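Local coordinates for auracyanin-B-2 (Chloroflexus aurantiacus, PDB 1QHQ), which carries electrons through a type I blue copper site, probably as a soluble acceptor for the membrane-bound alternative complex III, at residues Ser36-Ala39 with Asn40-Val43. Residues are numbered along the deposited sequence; the frame is centred on the assembly and turned at random.
Sequences SLPA and NTVV
Thr-41 turns its side chain back toward the preceding residues and meets both Pro-38 and Ala-39. Thr-41 CB lies 3.7 Å from Pro-38 O, a van der Waals approach to the backbone. From there Thr-41 OG1 branches beside its own backbone N (chi1 -61°), which brings the hydroxyl over Ala-39 and lets it donate a hydrogen bond to Ala-39 O at 2.9 Å. The C=O...OG1 angle is 124° and the donor stands 55° out of the carbonyl plane, so the bond comes from above rather than along a lone pair. Thr-41 OG1 is also 3.5 Å from Pro-38 CG. The methyl Thr-41 CG2 grazes Pro-38 CG at 4.2 Å; the two side chains cross obliquely, with the CG corner of the ring against the threonine. Asn-40, between the bonded residues, takes a left-handed backbone conformation where the chain turns sharply. Deeper in, Leu-37 and Val-43 are buried and meet tip to tip, with CD2 of Leu-37 4.0 Å from CG2 of Val-43. The turn links edge strand 34-38 of one sheet to strand 42-49 of the other, a crossing between the two sheets of the cupredoxin sandwich, away from the copper site. Thr-112, following strand 104-111, hydrogen-bonds through OG1 to Pro-38 O and Thr-41 N, while Leu-37 packs on Leu-136 of strand 133-139 and Val-43 on Val-19 of strand 17-22.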
ATOM      1  N   SER A  36      -3.021 -12.504   1.936  1.00 10.81           N
ATOM      2  CA  SER A  36      -3.966 -13.045   2.955  1.00 11.61           C
ATOM      3  C   SER A  36      -3.323 -12.832   4.330  1.00 10.85           C
ATOM      4  O   SER A  36      -2.164 -13.223   4.481  1.00 13.35           O
ATOM      5  CB  SER A  36      -4.012 -14.576   2.680  1.00 15.44           C
ATOM      6  OG  SER A  36      -4.965 -15.222   3.438  1.00 21.76           O
ATOM      7  N   LEU A  37      -4.041 -12.307   5.287  1.00 11.35           N
ATOM      8  CA  LEU A  37      -3.461 -12.163   6.659  1.00 10.78           C
ATOM      9  C   LEU A  37      -4.622 -12.379   7.638  1.00 11.45           C
ATOM     10  O   LEU A  37      -5.756 -12.036   7.367  1.00 12.31           O
ATOM     11  CB  LEU A  37      -2.941 -10.734   6.815  1.00 10.58           C
ATOM     12  CG  LEU A  37      -1.751 -10.286   5.949  1.00 10.16           C
ATOM     13  CD1 LEU A  37      -1.608  -8.776   6.050  1.00  9.41           C
ATOM     14  CD2 LEU A  37      -0.487 -11.006   6.457  1.00 11.94           C
ATOM     15  N   PRO A  38      -4.269 -12.780   8.869  1.00  9.70           N
ATOM     16  CA  PRO A  38      -5.298 -12.878   9.912  1.00 11.94           C
ATOM     17  C   PRO A  38      -5.709 -11.506  10.384  1.00 12.11           C
ATOM     18  O   PRO A  38      -4.891 -10.579  10.325  1.00 12.06           O
ATOM     19  CB  PRO A  38      -4.585 -13.664  11.005  1.00 10.41           C
ATOM     20  CG  PRO A  38      -3.135 -13.345  10.830  1.00 12.57           C
ATOM     21  CD  PRO A  38      -2.952 -13.173   9.309  1.00 10.30           C
ATOM     22  N   ALA A  39      -6.908 -11.384  10.925  1.00 10.72           N
ATOM     23  CA  ALA A  39      -7.430 -10.143  11.452  1.00 11.21           C
ATOM     24  C   ALA A  39      -6.749  -9.748  12.771  1.00 12.48           C
ATOM     25  O   ALA A  39      -6.240 -10.603  13.476  1.00 13.67           O
ATOM     26  CB  ALA A  39      -8.943 -10.253  11.709  1.00 10.46           C
ATOM     27  N   ASN A  40      -6.758  -8.468  13.022  1.00 11.86           N
ATOM     28  CA  ASN A  40      -6.327  -7.896  14.302  1.00 12.78           C
ATOM     29  C   ASN A  40      -4.975  -8.395  14.721  1.00 13.05           C
ATOM     30  O   ASN A  40      -4.680  -8.705  15.891  1.00 14.90           O
ATOM     31  CB  ASN A  40      -7.398  -8.227  15.384  1.00 17.94           C
ATOM     32  CG  ASN A  40      -7.122  -7.461  16.673  1.00 26.92           C
ATOM     33  OD1 ASN A  40      -6.765  -6.279  16.643  1.00 32.24           O
ATOM     34  ND2 ASN A  40      -7.262  -8.123  17.816  1.00 30.82           N
ATOM     35  N   THR A  41      -4.023  -8.429  13.781  1.00 11.53           N
ATOM     36  CA  THR A  41      -2.689  -8.902  13.965  1.00 11.98           C
ATOM     37  C   THR A  41      -1.673  -7.855  13.483  1.00 11.77           C
ATOM     38  O   THR A  41      -1.958  -7.155  12.502  1.00 12.03           O
ATOM     39  CB  THR A  41      -2.447 -10.179  13.072  1.00 12.42           C
ATOM     40  OG1 THR A  41      -3.407 -11.171  13.536  1.00 13.49           O
ATOM     41  CG2 THR A  41      -1.053 -10.685  13.269  1.00 14.31           C
ATOM     42  N   VAL A  42      -0.590  -7.691  14.205  1.00  9.80           N
ATOM     43  CA  VAL A  42       0.453  -6.733  13.770  1.00  9.44           C
ATOM     44  C   VAL A  42       1.309  -7.386  12.697  1.00  9.77           C
ATOM     45  O   VAL A  42       1.895  -8.457  12.883  1.00 10.48           O
ATOM     46  CB  VAL A  42       1.359  -6.283  14.918  1.00 10.54           C
ATOM     47  CG1 VAL A  42       2.386  -5.248  14.458  1.00 12.76           C
ATOM     48  CG2 VAL A  42       0.482  -5.688  16.041  1.00 14.10           C
ATOM     49  N   VAL A  43       1.369  -6.694  11.548  1.00 10.11           N
ATOM     50  CA  VAL A  43       2.151  -7.231  10.417  1.00  6.73           C
ATOM     51  C   VAL A  43       3.112  -6.171   9.918  1.00  7.22           C
ATOM     52  O   VAL A  43       2.740  -4.993   9.874  1.00  7.92           O
ATOM     53  CB  VAL A  43       1.220  -7.613   9.226  1.00  8.17           C
ATOM     54  CG1 VAL A  43       2.009  -7.994   8.010  0.50 11.41           C
ATOM     55  CG2 VAL A  43       0.260  -8.715   9.676  0.50  2.92           C
TER